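Local coordinates for Tat pathway signal sequence domain protein (PDB 4Q9A) that probably hydrolyses acyl esters as a GDSL-like lipase or acylhydrolase of the SGNH hydrolase superfamily, at residues P96-L102 with T141-E147; L151-I157 with R201-G207. All coordinates share one frame; numbering follows the deposited sequence.

Contact 1: residues P96-L102 with T141-E147; sequences PDVLSIL and TQIVLCE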
loop_
_atom_site.group_PDB
_atom_site.type_symbol
_atom_site.label_atom_id
_atom_site.label_comp_id
_atom_site.label_asym_id
_atom_site.label_seq_id
_atom_site.Cartn_x
_atom_site.Cartn_y
_atom_site.Cartn_z
ATOM N N PRO A 96 -7.325 -20.750 -8.714
ATOM C CA PRO A 96 -6.189 -19.819 -8.713
ATOM C C PRO A 96 -4.951 -20.325 -9.442
ATOM O O PRO A 96 -4.537 -21.482 -9.286
ATOM C CB PRO A 96 -5.888 -19.623 -7.224
ATOM C CG PRO A 96 -6.434 -20.857 -6.559
ATOM C CD PRO A 96 -7.651 -21.191 -7.339
ATOM N N ASP A 97 -4.354 -19.430 -10.231
ATOM C CA ASP A 97 -3.110 -19.687 -10.945
ATOM C C ASP A 97 -1.939 -19.636 -9.937
ATOM O O ASP A 97 -0.965 -20.400 -10.045
ATOM C CB ASP A 97 -2.955 -18.671 -12.089
ATOM C CG ASP A 97 -3.978 -18.874 -13.208
ATOM O OD1 ASP A 97 -4.043 -19.991 -13.758
ATOM O OD2 ASP A 97 -4.703 -17.914 -13.538
ATOM N N VAL A 98 -2.074 -18.746 -8.937
ATOM C CA VAL A 98 -1.122 -18.529 -7.850
ATOM C C VAL A 98 -1.915 -18.452 -6.542
ATOM O O VAL A 98 -2.772 -17.581 -6.379
ATOM C CB VAL A 98 -0.243 -17.273 -8.084
ATOM C CG1 VAL A 98 0.660 -16.992 -6.890
ATOM C CG2 VAL A 98 0.585 -17.422 -9.346
ATOM N N LEU A 99 -1.641 -19.377 -5.631
ATOM C CA LEU A 99 -2.310 -19.434 -4.338
ATOM C C LEU A 99 -1.291 -19.185 -3.217
ATOM O O LEU A 99 -0.232 -19.787 -3.205
ATOM C CB LEU A 99 -3.028 -20.801 -4.177
ATOM C CG LEU A 99 -3.543 -21.190 -2.791
ATOM C CD1 LEU A 99 -4.769 -20.376 -2.390
ATOM C CD2 LEU A 99 -3.828 -22.649 -2.738
ATOM N N SER A 100 -1.620 -18.287 -2.293
ATOM C CA SER A 100 -0.760 -17.912 -1.176
ATOM C C SER A 100 -1.435 -18.304 0.135
ATOM O O SER A 100 -2.623 -18.015 0.344
ATOM C CB SER A 100 -0.432 -16.420 -1.211
ATOM O OG SER A 100 0.217 -16.016 -0.017
ATOM N N ILE A 101 -0.682 -18.998 1.002
ATOM C CA ILE A 101 -1.201 -19.474 2.278
ATOM C C ILE A 101 -0.304 -19.009 3.422
ATOM O O ILE A 101 0.911 -19.223 3.391
ATOM C CB ILE A 101 -1.383 -21.031 2.279
ATOM C CG1 ILE A 101 -2.330 -21.476 1.137
ATOM C CG2 ILE A 101 -1.869 -21.557 3.671
ATOM C CD1 ILE A 101 -2.134 -22.858 0.656
ATOM N N LEU A 102 -0.921 -18.384 4.431
ATOM C CA LEU A 102 -0.270 -17.958 5.669
ATOM C C LEU A 102 -1.153 -18.457 6.799
ATOM O O LEU A 102 -2.226 -17.905 7.031
ATOM C CB LEU A 102 -0.031 -16.424 5.730
ATOM C CG LEU A 102 0.468 -15.841 7.065
ATOM C CD1 LEU A 102 1.850 -16.397 7.458
ATOM C CD2 LEU A 102 0.507 -14.337 7.027
ATOM N N THR A 141 -1.651 -25.099 -10.101
ATOM C CA THR A 141 -1.542 -23.976 -9.185
ATOM C C THR A 141 -0.129 -23.911 -8.585
ATOM O O THR A 141 0.418 -24.928 -8.108
ATOM C CB THR A 141 -2.620 -24.052 -8.100
ATOM O OG1 THR A 141 -3.894 -23.988 -8.756
ATOM C CG2 THR A 141 -2.519 -22.906 -7.085
ATOM N N GLN A 142 0.437 -22.697 -8.625
ATOM C CA GLN A 142 1.702 -22.360 -8.031
ATOM C C GLN A 142 1.403 -21.905 -6.608
ATOM O O GLN A 142 0.661 -20.936 -6.413
ATOM C CB GLN A 142 2.381 -21.268 -8.854
ATOM C CG GLN A 142 2.813 -21.705 -10.231
ATOM C CD GLN A 142 3.473 -20.567 -10.966
ATOM O OE1 GLN A 142 4.625 -20.189 -10.696
ATOM N NE2 GLN A 142 2.766 -20.005 -11.925
ATOM N N ILE A 143 1.928 -22.642 -5.610
ATOM C CA ILE A 143 1.703 -22.314 -4.204
ATOM C C ILE A 143 2.889 -21.488 -3.630
ATOM O O ILE A 143 4.068 -21.770 -3.887
ATOM C CB ILE A 143 1.414 -23.574 -3.337
ATOM C CG1 ILE A 143 0.337 -24.460 -3.964
ATOM C CG2 ILE A 143 1.029 -23.177 -1.904
ATOM C CD1 ILE A 143 0.182 -25.819 -3.312
ATOM N N VAL A 144 2.517 -20.454 -2.854
ATOM C CA VAL A 144 3.350 -19.554 -2.077
ATOM C C VAL A 144 2.958 -19.839 -0.642
ATOM O O VAL A 144 1.878 -19.435 -0.214
ATOM C CB VAL A 144 3.200 -18.043 -2.440
ATOM C CG1 VAL A 144 4.226 -17.208 -1.702
ATOM C CG2 VAL A 144 3.308 -17.803 -3.929
ATOM N N LEU A 145 3.791 -20.608 0.070
ATOM C CA LEU A 145 3.578 -20.929 1.476
ATOM C C LEU A 145 4.400 -19.954 2.313
ATOM O O LEU A 145 5.605 -19.831 2.096
ATOM C CB LEU A 145 3.923 -22.395 1.775
ATOM C CG LEU A 145 3.448 -22.920 3.130
ATOM C CD1 LEU A 145 1.923 -22.993 3.216
ATOM C CD2 LEU A 145 4.070 -24.250 3.435
ATOM N N CYS A 146 3.736 -19.222 3.221
ATOM C CA CYS A 146 4.343 -18.195 4.071
ATOM C C CYS A 146 4.690 -18.731 5.462
ATOM O O CYS A 146 3.949 -19.555 6.029
ATOM C CB CYS A 146 3.414 -16.993 4.178
ATOM S SG CYS A 146 3.012 -16.212 2.595
ATOM N N GLU A 147 5.798 -18.228 6.021
ATOM C CA GLU A 147 6.266 -18.614 7.350
ATOM C C GLU A 147 5.408 -17.941 8.442
ATOM O O GLU A 147 5.377 -16.699 8.497
ATOM C CB GLU A 147 7.769 -18.252 7.544
ATOM C CG GLU A 147 8.395 -18.824 8.806
ATOM C CD GLU A 147 9.854 -18.491 9.054
ATOM O OE1 GLU A 147 10.293 -17.378 8.683
ATOM O OE2 GLU A 147 10.555 -19.338 9.654
#

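Contact 2: residues L151-I157 with R201-G207; sequences LRDGAAI and RYWSNDG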
loop_
_atom_site.group_PDB
_atom_site.type_symbol
_atom_site.label_atom_id
_atom_site.label_comp_id
_atom_site.label_asym_id
_atom_site.label_seq_id
_atom_site.Cartn_x
_atom_site.Cartn_y
_atom_site.Cartn_z
ATOM N N LEU A 151 6.609 -11.277 16.902
ATOM C CA LEU A 151 7.502 -10.243 17.386
ATOM C C LEU A 151 7.471 -10.367 18.941
ATOM O O LEU A 151 6.434 -10.133 19.567
ATOM C CB LEU A 151 7.078 -8.876 16.834
ATOM C CG LEU A 151 7.328 -8.666 15.309
ATOM C CD1 LEU A 151 6.092 -9.068 14.453
ATOM C CD2 LEU A 151 7.723 -7.225 15.015
ATOM N N ARG A 152 8.577 -10.883 19.525
ATOM C CA ARG A 152 8.758 -11.207 20.943
ATOM C C ARG A 152 8.339 -10.087 21.912
ATOM O O ARG A 152 7.802 -10.375 23.002
ATOM C CB ARG A 152 10.214 -11.592 21.219
ATOM C CG ARG A 152 10.592 -12.966 20.692
ATOM C CD ARG A 152 11.835 -13.535 21.352
ATOM N NE ARG A 152 12.159 -14.872 20.841
ATOM C CZ ARG A 152 12.739 -15.832 21.555
ATOM N NH1 ARG A 152 13.065 -15.622 22.827
ATOM N NH2 ARG A 152 12.992 -17.015 21.007
ATOM N N ASP A 153 8.595 -8.817 21.528
ATOM C CA ASP A 153 8.225 -7.683 22.374
ATOM C C ASP A 153 6.847 -7.104 21.995
ATOM O O ASP A 153 6.570 -5.925 22.232
ATOM C CB ASP A 153 9.305 -6.588 22.373
ATOM C CG ASP A 153 9.396 -5.787 23.678
ATOM O OD1 ASP A 153 8.831 -6.248 24.714
ATOM O OD2 ASP A 153 10.053 -4.714 23.675
ATOM N N GLY A 154 5.973 -7.961 21.475
ATOM C CA GLY A 154 4.595 -7.600 21.162
ATOM C C GLY A 154 3.774 -7.713 22.429
ATOM O O GLY A 154 4.207 -8.369 23.388
ATOM N N ALA A 155 2.591 -7.080 22.446
ATOM C CA ALA A 155 1.688 -7.067 23.599
ATOM C C ALA A 155 1.142 -8.452 23.987
ATOM O O ALA A 155 1.012 -8.719 25.179
ATOM C CB ALA A 155 0.522 -6.126 23.341
ATOM N N ALA A 156 0.820 -9.313 23.001
ATOM C CA ALA A 156 0.194 -10.629 23.195
ATOM C C ALA A 156 1.163 -11.788 23.456
ATOM O O ALA A 156 0.710 -12.887 23.815
ATOM C CB ALA A 156 -0.643 -10.965 21.978
ATOM N N ILE A 157 2.476 -11.566 23.283
ATOM C CA ILE A 157 3.447 -12.644 23.446
ATOM C C ILE A 157 4.105 -12.629 24.839
ATOM O O ILE A 157 4.615 -11.598 25.307
ATOM C CB ILE A 157 4.486 -12.636 22.279
ATOM C CG1 ILE A 157 3.902 -13.323 21.039
ATOM C CG2 ILE A 157 5.779 -13.333 22.642
ATOM C CD1 ILE A 157 3.238 -12.424 20.082
ATOM N N ARG A 201 6.894 -3.066 18.543
ATOM C CA ARG A 201 5.554 -2.477 18.586
ATOM C C ARG A 201 5.319 -1.374 17.530
ATOM O O ARG A 201 4.180 -0.928 17.355
ATOM C CB ARG A 201 5.202 -2.035 20.002
ATOM C CG ARG A 201 4.970 -3.280 20.844
ATOM C CD ARG A 201 4.290 -3.027 22.149
ATOM N NE ARG A 201 4.796 -3.969 23.143
ATOM C CZ ARG A 201 4.244 -4.164 24.331
ATOM N NH1 ARG A 201 3.136 -3.517 24.671
ATOM N NH2 ARG A 201 4.785 -5.024 25.185
ATOM N N TYR A 202 6.370 -1.008 16.785
ATOM C CA TYR A 202 6.294 -0.122 15.631
ATOM C C TYR A 202 5.765 -0.955 14.453
ATOM O O TYR A 202 4.913 -0.492 13.689
ATOM C CB TYR A 202 7.684 0.491 15.330
ATOM C CG TYR A 202 7.744 1.321 14.067
ATOM C CD1 TYR A 202 7.308 2.642 14.056
ATOM C CD2 TYR A 202 8.259 0.795 12.887
ATOM C CE1 TYR A 202 7.366 3.415 12.898
ATOM C CE2 TYR A 202 8.339 1.564 11.728
ATOM C CZ TYR A 202 7.876 2.871 11.734
ATOM O OH TYR A 202 7.917 3.647 10.604
ATOM N N TRP A 203 6.252 -2.199 14.345
ATOM C CA TRP A 203 5.921 -3.135 13.281
ATOM C C TRP A 203 4.603 -3.831 13.525
ATOM O O TRP A 203 3.855 -4.053 12.576
ATOM C CB TRP A 203 7.039 -4.180 13.143
ATOM C CG TRP A 203 8.390 -3.579 12.904
ATOM C CD1 TRP A 203 9.359 -3.339 13.831
ATOM C CD2 TRP A 203 8.876 -3.046 11.668
ATOM N NE1 TRP A 203 10.445 -2.739 13.236
ATOM C CE2 TRP A 203 10.169 -2.530 11.910
ATOM C CE3 TRP A 203 8.338 -2.944 10.368
ATOM C CZ2 TRP A 203 10.943 -1.942 10.901
ATOM C CZ3 TRP A 203 9.111 -2.358 9.368
ATOM C CH2 TRP A 203 10.398 -1.871 9.639
ATOM N N SER A 204 4.344 -4.214 14.787
ATOM C CA SER A 204 3.150 -4.937 15.242
ATOM C C SER A 204 2.975 -4.699 16.711
ATOM O O SER A 204 3.877 -5.027 17.483
ATOM C CB SER A 204 3.279 -6.435 14.969
ATOM O OG SER A 204 2.486 -7.165 15.893
ATOM N N ASN A 205 1.817 -4.163 17.116
ATOM C CA ASN A 205 1.591 -3.848 18.520
ATOM C C ASN A 205 1.414 -5.107 19.401
ATOM O O ASN A 205 1.990 -5.137 20.488
ATOM C CB ASN A 205 0.422 -2.892 18.694
ATOM C CG ASN A 205 0.273 -2.421 20.121
ATOM O OD1 ASN A 205 -0.502 -2.991 20.886
ATOM N ND2 ASN A 205 1.056 -1.422 20.533
ATOM N N ASP A 206 0.669 -6.139 18.929
ATOM C CA ASP A 206 0.448 -7.361 19.719
ATOM C C ASP A 206 1.516 -8.457 19.479
ATOM O O ASP A 206 1.602 -9.408 20.271
ATOM C CB ASP A 206 -0.954 -7.941 19.485
ATOM C CG ASP A 206 -1.366 -8.129 18.038
ATOM O OD1 ASP A 206 -0.525 -8.566 17.230
ATOM O OD2 ASP A 206 -2.548 -7.907 17.731
ATOM N N GLY A 207 2.313 -8.307 18.416
ATOM C CA GLY A 207 3.357 -9.263 18.050
ATOM C C GLY A 207 2.863 -10.391 17.161
ATOM O O GLY A 207 3.642 -11.251 16.757
#

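Contact 1: residues P96-L102 with T141-E147
T141 and P96 meet just ahead of the two paired strands, where the T141 hydroxyl gives its hydrogen to the P96 carbonyl, OG1 to O 2.6 Å, approaching almost head-on to the oxygen. With chi1 at -61° the threonine branches divide the work: OG1 turns to that carbonyl, while CG2 lies 3.6 Å from CB of L99. An alanine here would lose both branches, and is likely to leave the P96 carbonyl without its hydroxyl mate and L99 less closely packed. Beyond this point the strands run side by side at 17° to each other. On one face V98 and V144 cross obliquely, CG1 of V98 meeting CG2 of V144 at 4.1 Å, and further along OG of S100 lies 3.8 Å from SG of C146. That hydroxyl is hydrogen-bonded to W222 of helix 212-226, which packs over this face. The pair exemplifies the parallel sheet of an alpha/beta SGNH hydrolase: L99 and I101 each use both N and O toward the neighbouring strand, as in L99 N to Q142 O at 2.9 Å and C146 N to I101 O at 2.8 Å. On the other face the strands meet through aliphatic groups. I101 sends CD1 to CG2 of I143 and sets CB against CD1 of L145, 4.0 Å away, and helix 120-137 lies against L99 and I143. At the far end, with CG swung anti to the backbone N (chi1 172°), L102 brings CD1 to 3.7 Å from CB of C146.

Contact 2: residues L151-I157 with R201-G207
R201 NE gives its hydrogen to the D153 carbonyl, NE to O 2.8 Å, with the oxygen 17° out of the guanidinium plane. The arginine chain bends at chi3 (-146°), and A155 N comes over one face of the guanidinium, 3.8 Å from CZ. The D153 carboxylate stays beyond salt-bridge range. Backbone bonds join the rest: A155 N to N205 O and A156 N to D206 O are both 2.8 Å, and L151 N bonds to G207 O at 3.0 Å. The chains come closest, CA to CA, at G154 and G207, and G207 takes a positive phi (88°) that favours glycine; a side chain on either would point into the opposite segment. L151 supplies the apolar side, its CD2 set 3.6 Å from CB of W203, the two side chains crossing at about a right angle. The ring of W203 leads away toward A64 of the second subunit. The S204 hydroxyl accepts from G207 N, OG to N 2.8 Å, forming an ST motif, and also bonds to H209 O. The sequence from D206 to H209 matches the Asp-x-x-His signature of SGNH hydrolases, so D206 and H209 are probably triad members. D206 uses its main-chain oxygen here, while its carboxylate OD1 is turned to the backbone N of V208 and H209; the 151-157 loop thus appears to hold the backbone of what is probably a catalytic turn.

How the contacts relate
From the N terminus, the chain lays down strands 21-26 and 69-72 before reaching 98-102. It then leaves the sheet through helices 106-113 and 120-137 and returns beside that strand as 142-146; contact 1 closes this beta-alpha-beta crossover in the middle of the sheet. Leaving 142-146, the chain soon enters the 151-157 loop, which opens a second circuit through helices 159-162 and 167-179, edge strand 183-185 and helix 187-194. Contact 2 closes it at 201-207. The two circuits neither nest nor cross but follow in series, their centres about 26 Å apart: contact 1 ties the sheet interior, contact 2 the 151-157 loop to the end of helix 200-203 and the turn after it, near the second subunit.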